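Long-range contacts in NH(3)-dependent NAD(+) synthetase (Francisella tularensis subsp. holarctica LVS, PDB 3FIU), which belongs to the NAD synthase family, has a HUP-type parallel alpha/beta fold and holds adenosine monophosphate, pyrophosphate, magnesium and sodium in this model: residues Ser42-Ser47 / Lys179-Pro184; Ile34-Gly39 / Gln72-Leu77; Trp148-Phe153 / Glu228-Trp233. All coordinates share one frame; numbering follows the deposited sequence.

Interaction 1 of 3, residues Ser42-Ser47 / Lys179-Pro184; sequences SAVAAS and KYLDVP. With POP (pyrophosphate 2-), chain H; AMP (adenosine monophosphate), chain G.
Leu181 CG lies beside the backbone N (chi1 -60°) and the chain then runs out extended (chi2 166°), a course that drives CD1 into the angle between Ser47 and Val44. There CD1 lies 3.9 Å from Ser47 CB and 4.0 Å from Val44 CG1, the Leu181 and Val44 side chains crossing nearly at right angles. Val183 brings both branches to helix 40-51: CG1 rests 3.9 Å from Ala43 CB, and CG2 comes 3.9 Å from Ser47 OG. That hydroxyl is turned back along its own helix and donates to Ala43 O at 2.9 Å, from above the carbonyl plane and on the face opposite Ser47 N, so the carbonyl is gripped twice. A water completes the seam, donating 2.6 Å to Ser47 OG and 2.6 Å to Leu181 O. No direct hydrogen bond joins the segments; this water carries the polar link between otherwise apolar surfaces. Asp182, with positive phi, ends helix 171-180 in a Schellman motif, which turns the chain so that Leu181 and Val183 both face the same helix. Leu77 of helix 68-81 closes on Ala43 and Ser47 as well. Ser42 N points almost straight at pyrophosphate O1 (2.8 Å), and Ser42 OG donates to the same oxygen. The contact thus packs the turn after helix 171-180 onto the flank of helix 40-51, whose first turn carries Ser42, the last residue of the SGGIDS signature of the PP-loop.

Interaction 2 of 3, residues Ile34-Gly39 / Gln72-Leu77; sequences IGLSGG and QDALEL. With AMP (adenosine monophosphate), chain G; POP (pyrophosphate 2-), chain H.
Ala74 sits against the backbone of Leu36 and Gly38, and here the packing is tight. Its CB lies 3.8 Å from Leu36 O and 4.0 Å from Leu36 CB, with Gly38 N at much the same range. Leu36 then reaches along the helix with both methyls: CD1 comes 3.7 Å from Ala74 O, while CD2 meets Leu77 CD2 at 4.0 Å, the two leucine side chains crossing at about a right angle. Leu77 places CG anti to its backbone N (chi1 -176°), which carries the branch inward to that meeting. Gly38, with positive phi and no side chain, lets the backbone itself lie on the helix.

Beside this the contact loosens. Asp73 CB is 4.3 Å from Gly38 O, and the link between the two is made indirectly by Lys190, which forms a salt bridge with Asp73 and a hydrogen bond to Gly38 O; Gln69 and Asn186 also hold the Asp73 carboxylate. Farther round the helix Glu76 is exposed to solvent and Gln72 partly so, whereas Leu75 packs on Ile60.

The other side of segment 34-39 belongs to the ligands. Gly35 O accepts from adenosine monophosphate O2' at 2.6 Å. Ser37 OG donates to pyrophosphate O3 at a short 2.5 Å and accepts from Gly39 N at 3.0 Å, an ST turn that helps hold the hydroxyl oxygen in place. Ser37-Gly39 open the SGGIDS sequence that marks the PP-loop of this family, here bordering the pyrophosphate between a parallel strand and the next helix.

Interaction 3 of 3, residues Trp148-Phe153 / Glu228-Trp233; sequences WYMGYF and ERINFW
Met150 folds over the base of Trp233, its chain bent at chi2 (-74°) and chi3 (-79°) so that CE touches Trp233 CB at 3.6 Å and CG just beyond; its SD lies 4.0 Å from Ile230 CA. Met150 O approaches the same indole at its edge, in plane, 3.5 Å from Trp233 CE3. Tyr152 offers one ring face to the far corner of the indole: Trp233 CZ3 stands 3.6 Å from Tyr152 CG, with the planes inclined at 47°, an oblique pairing. On the other flank Tyr149 CE2 meets Ile230 CG2 at 3.7 Å, and a water bridges Tyr149 OH to Asn231 OD1.

Further out, Gly151 ends helix 145-150 in a Schellman motif, which swings Tyr152 round to Trp233. His234 stacks on Tyr149 and is hydrogen-bonded to its carbonyl, Arg236 makes a cation-pi contact with Trp233, and Met206 packs against Met150, Tyr152 and Trp233.

Met150 O and Trp233 O, both acceptors, come within 3.4 Å; a water near both, and Ser237 OG bonded to Trp233 O, would probably ease this unfavourable approach. With no direct hydrogen bond between the segments, cohesion rests mainly on dispersion between sulfur, methyl and aromatic groups.

In the fold
Interactions 1 and 2 form one continuous region, their centres about 10 Å apart. Strand 31-35 of the four-stranded parallel sheet leads into segment 34-39 of interaction 2, and helix 40-51, next in the chain, carries segment 42-47 of interaction 1; the two meet where Ser42 OG and Ser37 OG are probably hydrogen-bonded. Along the chain their segments alternate, 34-39, 42-47, 72-77, 179-184. Interaction 3 joins helices 145-150 and 224-235, its centre about 25 Å from each of the others and on the opposite side of the chain's centre from interaction 2. Interactions 1 and 2 adjoin the ligand site, while interaction 3 approaches it through Tyr152, whose side chain is about 6 Å from adenosine monophosphate.

Interaction 1 of 3, residues Ser42-Ser47 / Lys179-Pro184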
loop_
_atom_site.group_PDB
_atom_site.type_symbol
_atom_site.label_atom_id
_atom_site.label_comp_id
_atom_site.label_asym_id
_atom_site.label_seq_id
_atom_site.Cartn_x
_atom_site.Cartn_y
_atom_site.Cartn_z
ATOM N N SER A 42 -10.555 15.194 -3.987
ATOM C CA SER A 42 -11.077 14.683 -2.713
ATOM C C SER A 42 -12.383 15.377 -2.346
ATOM O O SER A 42 -13.269 14.743 -1.757
ATOM C CB SER A 42 -10.055 14.792 -1.576
ATOM O OG SER A 42 -9.557 16.131 -1.472
ATOM N N ALA A 43 -12.528 16.649 -2.735
ATOM C CA ALA A 43 -13.797 17.351 -2.501
ATOM C C ALA A 43 -14.974 16.635 -3.211
ATOM O O ALA A 43 -16.050 16.371 -2.615
ATOM C CB ALA A 43 -13.690 18.816 -2.921
ATOM N N VAL A 44 -14.780 16.344 -4.495
ATOM C CA VAL A 44 -15.814 15.664 -5.299
ATOM C C VAL A 44 -16.100 14.268 -4.736
ATOM O O VAL A 44 -17.265 13.894 -4.531
ATOM C CB VAL A 44 -15.404 15.625 -6.811
ATOM C CG1 VAL A 44 -16.336 14.696 -7.643
ATOM C CG2 VAL A 44 -15.393 17.069 -7.427
ATOM N N ALA A 45 -15.046 13.485 -4.513
ATOM C CA ALA A 45 -15.197 12.144 -3.948
ATOM C C ALA A 45 -15.976 12.151 -2.601
ATOM O O ALA A 45 -16.909 11.344 -2.407
ATOM C CB ALA A 45 -13.814 11.494 -3.795
ATOM N N ALA A 46 -15.637 13.083 -1.704
ATOM C CA ALA A 46 -16.369 13.223 -0.418
ATOM C C ALA A 46 -17.864 13.560 -0.616
ATOM O O ALA A 46 -18.742 12.950 0.003
ATOM C CB ALA A 46 -15.690 14.279 0.486
ATOM N N SER A 47 -18.133 14.522 -1.487
ATOM C CA SER A 47 -19.497 14.919 -1.833
ATOM C C SER A 47 -20.345 13.749 -2.375
ATOM O O SER A 47 -21.505 13.579 -1.988
ATOM C CB SER A 47 -19.478 16.063 -2.840
ATOM O OG SER A 47 -18.778 17.189 -2.310
ATOM N N LYS A 179 -18.612 21.538 -9.745
ATOM C CA LYS A 179 -19.578 22.596 -9.976
ATOM C C LYS A 179 -21.018 22.102 -9.710
ATOM O O LYS A 179 -21.802 22.779 -9.034
ATOM C CB LYS A 179 -19.436 23.095 -11.403
ATOM C CG LYS A 179 -20.256 24.335 -11.745
ATOM C CD LYS A 179 -20.102 24.649 -13.235
ATOM C CE LYS A 179 -20.447 26.109 -13.547
ATOM N NZ LYS A 179 -21.822 26.491 -13.108
ATOM N N TYR A 180 -21.358 20.927 -10.238
ATOM C CA TYR A 180 -22.692 20.341 -10.044
ATOM C C TYR A 180 -22.995 20.049 -8.565
ATOM O O TYR A 180 -24.140 20.166 -8.128
ATOM C CB TYR A 180 -22.831 19.057 -10.893
ATOM C CG TYR A 180 -24.121 18.306 -10.669
ATOM C CD1 TYR A 180 -25.321 18.792 -11.186
ATOM C CD2 TYR A 180 -24.157 17.129 -9.912
ATOM C CE1 TYR A 180 -26.517 18.119 -10.986
ATOM C CE2 TYR A 180 -25.352 16.458 -9.693
ATOM C CZ TYR A 180 -26.532 16.965 -10.235
ATOM O OH TYR A 180 -27.732 16.318 -10.057
ATOM N N LEU A 181 -21.962 19.669 -7.804
ATOM C CA LEU A 181 -22.115 19.280 -6.408
ATOM C C LEU A 181 -21.910 20.441 -5.421
ATOM O O LEU A 181 -21.800 20.231 -4.202
ATOM C CB LEU A 181 -21.141 18.150 -6.092
ATOM C CG LEU A 181 -21.302 16.857 -6.902
ATOM C CD1 LEU A 181 -20.052 15.968 -6.718
ATOM C CD2 LEU A 181 -22.588 16.145 -6.526
ATOM N N ASP A 182 -21.838 21.652 -5.967
ATOM C CA ASP A 182 -21.727 22.883 -5.184
ATOM C C ASP A 182 -20.519 22.915 -4.258
ATOM O O ASP A 182 -20.603 23.395 -3.126
ATOM C CB ASP A 182 -23.038 23.157 -4.415
ATOM C CG ASP A 182 -24.265 23.156 -5.339
ATOM O OD1 ASP A 182 -24.218 23.785 -6.415
ATOM O OD2 ASP A 182 -25.265 22.516 -4.989
ATOM N N VAL A 183 -19.390 22.401 -4.748
ATOM C CA VAL A 183 -18.159 22.417 -3.994
ATOM C C VAL A 183 -17.753 23.892 -3.871
ATOM O O VAL A 183 -17.916 24.632 -4.828
ATOM C CB VAL A 183 -17.083 21.549 -4.744
ATOM C CG1 VAL A 183 -15.677 21.879 -4.333
ATOM C CG2 VAL A 183 -17.366 20.036 -4.566
ATOM N N PRO A 184 -17.272 24.341 -2.688
ATOM C CA PRO A 184 -16.885 25.753 -2.552
ATOM C C PRO A 184 -15.990 26.310 -3.655
ATOM O O PRO A 184 -15.012 25.678 -4.114
ATOM C CB PRO A 184 -16.165 25.785 -1.215
ATOM C CG PRO A 184 -16.919 24.778 -0.437
ATOM C CD PRO A 184 -17.091 23.632 -1.407
HETATM P P1 POP H . -6.873 16.668 -4.441
HETATM O O1 POP H . -8.216 16.646 -3.753
HETATM O O2 POP H . -6.494 15.303 -4.942
HETATM O O3 POP H . -5.743 17.212 -3.581
HETATM O O POP H . -7.021 17.592 -5.768
HETATM P P2 POP H . -5.787 17.908 -6.755
HETATM O O4 POP H . -5.292 16.611 -7.376
HETATM O O5 POP H . -6.456 18.762 -7.793
HETATM O O6 POP H . -4.672 18.671 -6.083
HETATM P P AMP G . -2.971 15.069 -4.648
HETATM O O1P AMP G . -3.636 14.469 -5.873
HETATM O O2P AMP G . -1.541 14.542 -4.448
HETATM O O3P AMP G . -3.083 16.536 -4.422
HETATM O "O5'" AMP G . -3.697 14.378 -3.366
HETATM C "C5'" AMP G . -4.014 12.971 -3.415
HETATM C "C4'" AMP G . -4.949 12.657 -2.260
HETATM O "O4'" AMP G . -4.239 12.587 -1.017
HETATM C "C3'" AMP G . -5.994 13.737 -2.013
HETATM O "O3'" AMP G . -7.057 13.566 -2.940
HETATM C "C2'" AMP G . -6.413 13.436 -0.577
HETATM O "O2'" AMP G . -7.405 12.387 -0.526
HETATM C "C1'" AMP G . -5.103 12.965 0.060
HETATM N N9 AMP G . -4.465 14.115 0.742
HETATM C C8 AMP G . -3.461 14.901 0.272
HETATM N N7 AMP G . -3.137 15.873 1.165
HETATM C C5 AMP G . -3.978 15.722 2.217
HETATM C C6 AMP G . -4.163 16.401 3.512
HETATM N N6 AMP G . -3.419 17.485 3.833
HETATM N N1 AMP G . -5.121 15.895 4.311
HETATM C C2 AMP G . -5.895 14.835 4.003
HETATM N N3 AMP G . -5.776 14.139 2.837
HETATM C C4 AMP G . -4.835 14.556 1.943
HETATM O O HOH W 1 -20.459 19.207 -2.161
#

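Interaction 2 of 3, residues Ile34-Gly39 / Gln72-Leu77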
loop_
_atom_site.group_PDB
_atom_site.type_symbol
_atom_site.label_atom_id
_atom_site.label_comp_id
_atom_site.label_asym_id
_atom_site.label_seq_id
_atom_site.Cartn_x
_atom_site.Cartn_y
_atom_site.Cartn_z
ATOM N N ILE A 34 -12.406 9.256 3.945
ATOM C CA ILE A 34 -11.715 9.922 2.849
ATOM C C ILE A 34 -10.784 10.986 3.416
ATOM O O ILE A 34 -11.134 11.634 4.396
ATOM C CB ILE A 34 -12.712 10.523 1.848
ATOM C CG1 ILE A 34 -11.956 11.075 0.630
ATOM C CG2 ILE A 34 -13.528 11.652 2.490
ATOM C CD1 ILE A 34 -12.817 11.216 -0.584
ATOM N N GLY A 35 -9.577 11.101 2.853
ATOM C CA GLY A 35 -8.677 12.201 3.217
ATOM C C GLY A 35 -9.008 13.448 2.395
ATOM O O GLY A 35 -9.059 13.389 1.151
ATOM N N LEU A 36 -9.259 14.566 3.079
ATOM C CA LEU A 36 -9.596 15.827 2.398
ATOM C C LEU A 36 -8.444 16.804 2.414
ATOM O O LEU A 36 -8.058 17.316 3.474
ATOM C CB LEU A 36 -10.827 16.498 3.030
ATOM C CG LEU A 36 -12.254 16.145 2.679
ATOM C CD1 LEU A 36 -13.126 17.218 3.320
ATOM C CD2 LEU A 36 -12.505 16.134 1.187
ATOM N N SER A 37 -7.896 17.067 1.232
ATOM C CA SER A 37 -6.724 17.913 1.085
ATOM C C SER A 37 -7.088 19.389 0.871
ATOM O O SER A 37 -6.240 20.246 0.980
ATOM C CB SER A 37 -5.941 17.450 -0.127
ATOM O OG SER A 37 -6.762 17.592 -1.277
ATOM N N GLY A 38 -8.338 19.670 0.544
ATOM C CA GLY A 38 -8.760 21.025 0.168
ATOM C C GLY A 38 -8.714 21.158 -1.348
ATOM O O GLY A 38 -9.121 22.206 -1.895
ATOM N N GLY A 39 -8.270 20.087 -2.015
ATOM C CA GLY A 39 -8.301 20.006 -3.510
ATOM C C GLY A 39 -9.631 19.507 -4.068
ATOM O O GLY A 39 -10.493 19.024 -3.340
ATOM N N GLN A 72 -8.328 24.990 5.593
ATOM C CA GLN A 72 -9.557 25.797 5.780
ATOM C C GLN A 72 -10.639 25.473 4.755
ATOM O O GLN A 72 -11.819 25.381 5.097
ATOM C CB GLN A 72 -9.245 27.316 5.829
ATOM C CG GLN A 72 -8.275 27.659 6.960
ATOM C CD GLN A 72 -7.898 29.124 7.047
ATOM O OE1 GLN A 72 -8.007 29.721 8.117
ATOM N NE2 GLN A 72 -7.406 29.700 5.944
ATOM N N ASP A 73 -10.222 25.275 3.502
ATOM C CA ASP A 73 -11.168 24.908 2.438
ATOM C C ASP A 73 -11.776 23.528 2.669
ATOM O O ASP A 73 -12.965 23.315 2.440
ATOM C CB ASP A 73 -10.474 24.940 1.078
ATOM C CG ASP A 73 -10.206 26.357 0.572
ATOM O OD1 ASP A 73 -9.421 26.488 -0.416
ATOM O OD2 ASP A 73 -10.734 27.324 1.163
ATOM N N ALA A 74 -10.943 22.580 3.103
ATOM C CA ALA A 74 -11.457 21.239 3.452
ATOM C C ALA A 74 -12.497 21.335 4.591
ATOM O O ALA A 74 -13.538 20.685 4.563
ATOM C CB ALA A 74 -10.303 20.328 3.858
ATOM N N LEU A 75 -12.162 22.128 5.611
ATOM C CA LEU A 75 -13.068 22.357 6.741
ATOM C C LEU A 75 -14.358 22.994 6.272
ATOM O O LEU A 75 -15.435 22.595 6.698
ATOM C CB LEU A 75 -12.416 23.252 7.796
ATOM C CG LEU A 75 -11.583 22.563 8.872
ATOM C CD1 LEU A 75 -10.855 23.599 9.765
ATOM C CD2 LEU A 75 -12.482 21.623 9.689
ATOM N N GLU A 76 -14.240 23.971 5.379
ATOM C CA GLU A 76 -15.429 24.590 4.807
ATOM C C GLU A 76 -16.358 23.547 4.152
ATOM O O GLU A 76 -17.576 23.542 4.401
ATOM C CB GLU A 76 -15.070 25.691 3.814
ATOM C CG GLU A 76 -16.350 26.401 3.341
ATOM C CD GLU A 76 -16.089 27.586 2.454
ATOM O OE1 GLU A 76 -15.051 28.264 2.657
ATOM O OE2 GLU A 76 -16.919 27.836 1.559
ATOM N N LEU A 77 -15.793 22.677 3.317
ATOM C CA LEU A 77 -16.569 21.570 2.732
ATOM C C LEU A 77 -17.223 20.632 3.753
ATOM O O LEU A 77 -18.413 20.310 3.634
ATOM C CB LEU A 77 -15.710 20.770 1.749
ATOM C CG LEU A 77 -16.454 19.645 1.016
ATOM C CD1 LEU A 77 -17.544 20.211 0.067
ATOM C CD2 LEU A 77 -15.425 18.778 0.284
HETATM P P AMP G . -2.971 15.069 -4.648
HETATM O O1P AMP G . -3.636 14.469 -5.873
HETATM O O2P AMP G . -1.541 14.542 -4.448
HETATM O O3P AMP G . -3.083 16.536 -4.422
HETATM O "O5'" AMP G . -3.697 14.378 -3.366
HETATM C "C5'" AMP G . -4.014 12.971 -3.415
HETATM C "C4'" AMP G . -4.949 12.657 -2.260
HETATM O "O4'" AMP G . -4.239 12.587 -1.017
HETATM C "C3'" AMP G . -5.994 13.737 -2.013
HETATM O "O3'" AMP G . -7.057 13.566 -2.940
HETATM C "C2'" AMP G . -6.413 13.436 -0.577
HETATM O "O2'" AMP G . -7.405 12.387 -0.526
HETATM C "C1'" AMP G . -5.103 12.965 0.060
HETATM N N9 AMP G . -4.465 14.115 0.742
HETATM C C8 AMP G . -3.461 14.901 0.272
HETATM N N7 AMP G . -3.137 15.873 1.165
HETATM C C5 AMP G . -3.978 15.722 2.217
HETATM C C6 AMP G . -4.163 16.401 3.512
HETATM N N6 AMP G . -3.419 17.485 3.833
HETATM N N1 AMP G . -5.121 15.895 4.311
HETATM C C2 AMP G . -5.895 14.835 4.003
HETATM N N3 AMP G . -5.776 14.139 2.837
HETATM C C4 AMP G . -4.835 14.556 1.943
HETATM P P1 POP H . -6.873 16.668 -4.441
HETATM O O1 POP H . -8.216 16.646 -3.753
HETATM O O2 POP H . -6.494 15.303 -4.942
HETATM O O3 POP H . -5.743 17.212 -3.581
HETATM O O POP H . -7.021 17.592 -5.768
HETATM P P2 POP H . -5.787 17.908 -6.755
HETATM O O4 POP H . -5.292 16.611 -7.376
HETATM O O5 POP H . -6.456 18.762 -7.793
HETATM O O6 POP H . -4.672 18.671 -6.083
#

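Interaction 3 of 3, residues Trp148-Phe153 / Glu228-Trp233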
loop_
_atom_site.group_PDB
_atom_site.type_symbol
_atom_site.label_atom_id
_atom_site.label_comp_id
_atom_site.label_asym_id
_atom_site.label_seq_id
_atom_site.Cartn_x
_atom_site.Cartn_y
_atom_site.Cartn_z
ATOM N N TRP A 148 -3.967 8.776 -12.615
ATOM C CA TRP A 148 -3.748 7.363 -12.872
ATOM C C TRP A 148 -2.781 7.138 -14.073
ATOM O O TRP A 148 -1.704 6.511 -13.941
ATOM C CB TRP A 148 -5.084 6.617 -13.043
ATOM C CG TRP A 148 -4.913 5.142 -12.740
ATOM C CD1 TRP A 148 -4.972 4.102 -13.627
ATOM C CD2 TRP A 148 -4.587 4.560 -11.459
ATOM N NE1 TRP A 148 -4.729 2.908 -12.972
ATOM C CE2 TRP A 148 -4.499 3.165 -11.643
ATOM C CE3 TRP A 148 -4.385 5.091 -10.170
ATOM C CZ2 TRP A 148 -4.217 2.285 -10.597
ATOM C CZ3 TRP A 148 -4.088 4.205 -9.113
ATOM C CH2 TRP A 148 -4.005 2.819 -9.344
ATOM N N TYR A 149 -3.141 7.692 -15.224
ATOM C CA TYR A 149 -2.300 7.555 -16.416
ATOM C C TYR A 149 -0.879 8.089 -16.251
ATOM O O TYR A 149 0.093 7.492 -16.758
ATOM C CB TYR A 149 -2.964 8.201 -17.655
ATOM C CG TYR A 149 -2.286 7.766 -18.939
ATOM C CD1 TYR A 149 -2.687 6.605 -19.606
ATOM C CD2 TYR A 149 -1.219 8.492 -19.462
ATOM C CE1 TYR A 149 -2.033 6.190 -20.792
ATOM C CE2 TYR A 149 -0.571 8.094 -20.655
ATOM C CZ TYR A 149 -0.976 6.937 -21.289
ATOM O OH TYR A 149 -0.325 6.551 -22.451
ATOM N N MET A 150 -0.742 9.222 -15.573
ATOM C CA MET A 150 0.559 9.844 -15.412
ATOM C C MET A 150 1.355 9.168 -14.274
ATOM O O MET A 150 2.523 9.492 -14.043
ATOM C CB MET A 150 0.392 11.331 -15.138
ATOM C CG MET A 150 -0.336 12.097 -16.257
ATOM S SD MET A 150 0.799 12.270 -17.660
ATOM C CE MET A 150 1.825 13.622 -17.089
ATOM N N GLY A 151 0.710 8.235 -13.577
ATOM C CA GLY A 151 1.235 7.740 -12.296
ATOM C C GLY A 151 1.592 8.866 -11.318
ATOM O O GLY A 151 2.591 8.751 -10.578
ATOM N N TYR A 152 0.796 9.951 -11.296
ATOM C CA TYR A 152 1.049 11.057 -10.369
ATOM C C TYR A 152 0.315 10.769 -9.052
ATOM O O TYR A 152 -0.721 11.399 -8.716
ATOM C CB TYR A 152 0.647 12.441 -10.949
ATOM C CG TYR A 152 1.285 13.622 -10.205
ATOM C CD1 TYR A 152 1.314 14.903 -10.751
ATOM C CD2 TYR A 152 1.870 13.446 -8.940
ATOM C CE1 TYR A 152 1.901 15.985 -10.056
ATOM C CE2 TYR A 152 2.449 14.511 -8.240
ATOM C CZ TYR A 152 2.462 15.780 -8.800
ATOM O OH TYR A 152 3.056 16.814 -8.081
ATOM N N PHE A 153 0.848 9.779 -8.351
ATOM C CA PHE A 153 0.361 9.349 -7.050
ATOM C C PHE A 153 1.460 8.516 -6.407
ATOM O O PHE A 153 2.373 8.037 -7.090
ATOM C CB PHE A 153 -0.957 8.558 -7.158
ATOM C CG PHE A 153 -0.857 7.279 -7.964
ATOM C CD1 PHE A 153 -0.397 6.087 -7.374
ATOM C CD2 PHE A 153 -1.259 7.252 -9.300
ATOM C CE1 PHE A 153 -0.327 4.885 -8.119
ATOM C CE2 PHE A 153 -1.190 6.070 -10.056
ATOM C CZ PHE A 153 -0.711 4.878 -9.456
ATOM N N GLU A 228 5.647 14.690 -25.014
ATOM C CA GLU A 228 6.921 14.244 -24.445
ATOM C C GLU A 228 6.790 14.098 -22.918
ATOM O O GLU A 228 7.312 13.139 -22.326
ATOM C CB GLU A 228 8.076 15.201 -24.802
ATOM C CG GLU A 228 9.471 14.688 -24.393
ATOM C CD GLU A 228 9.821 15.021 -22.947
ATOM O OE1 GLU A 228 9.468 16.129 -22.496
ATOM O OE2 GLU A 228 10.448 14.192 -22.262
ATOM N N ARG A 229 6.109 15.047 -22.281
ATOM C CA ARG A 229 5.904 14.957 -20.830
ATOM C C ARG A 229 4.938 13.830 -20.456
ATOM O O ARG A 229 5.181 13.120 -19.466
ATOM C CB ARG A 229 5.478 16.288 -20.216
ATOM C CG ARG A 229 6.524 17.419 -20.274
ATOM C CD ARG A 229 7.968 16.927 -20.190
ATOM N NE ARG A 229 8.433 16.708 -18.831
ATOM C CZ ARG A 229 9.407 15.862 -18.501
ATOM N NH1 ARG A 229 10.025 15.140 -19.427
ATOM N NH2 ARG A 229 9.753 15.727 -17.232
ATOM N N ILE A 230 3.881 13.638 -21.258
ATOM C CA ILE A 230 2.892 12.573 -20.999
ATOM C C ILE A 230 3.514 11.192 -21.018
ATOM O O ILE A 230 3.367 10.439 -20.046
ATOM C CB ILE A 230 1.640 12.634 -21.940
ATOM C CG1 ILE A 230 0.815 13.896 -21.641
ATOM C CG2 ILE A 230 0.765 11.346 -21.822
ATOM C CD1 ILE A 230 -0.270 14.243 -22.674
ATOM N N ASN A 231 4.202 10.842 -22.110
ATOM C CA ASN A 231 4.884 9.536 -22.187
ATOM C C ASN A 231 5.983 9.388 -21.140
ATOM O O ASN A 231 6.177 8.301 -20.648
ATOM C CB ASN A 231 5.512 9.284 -23.573
ATOM C CG ASN A 231 4.480 9.090 -24.682
ATOM O OD1 ASN A 231 3.629 8.179 -24.628
ATOM N ND2 ASN A 231 4.600 9.902 -25.735
ATOM N N PHE A 232 6.720 10.461 -20.809
ATOM C CA PHE A 232 7.786 10.351 -19.802
ATOM C C PHE A 232 7.237 9.870 -18.433
ATOM O O PHE A 232 7.735 8.893 -17.859
ATOM C CB PHE A 232 8.562 11.665 -19.628
ATOM C CG PHE A 232 9.476 11.663 -18.429
ATOM C CD1 PHE A 232 9.131 12.357 -17.272
ATOM C CD2 PHE A 232 10.652 10.918 -18.432
ATOM C CE1 PHE A 232 9.961 12.342 -16.143
ATOM C CE2 PHE A 232 11.492 10.895 -17.303
ATOM C CZ PHE A 232 11.140 11.612 -16.160
ATOM N N TRP A 233 6.217 10.567 -17.934
ATOM C CA TRP A 233 5.511 10.189 -16.703
ATOM C C TRP A 233 4.850 8.799 -16.769
ATOM O O TRP A 233 4.998 7.975 -15.855
ATOM C CB TRP A 233 4.470 11.271 -16.350
ATOM C CG TRP A 233 5.093 12.492 -15.736
ATOM C CD1 TRP A 233 5.913 13.399 -16.353
ATOM C CD2 TRP A 233 4.949 12.944 -14.381
ATOM N NE1 TRP A 233 6.304 14.376 -15.465
ATOM C CE2 TRP A 233 5.720 14.129 -14.248
ATOM C CE3 TRP A 233 4.223 12.480 -13.270
ATOM C CZ2 TRP A 233 5.791 14.851 -13.038
ATOM C CZ3 TRP A 233 4.300 13.198 -12.072
ATOM C CH2 TRP A 233 5.075 14.371 -11.968
HETATM O O HOH W 2 1.926 7.837 -22.783
HETATM O O HOH W 3 4.930 8.699 -13.063
#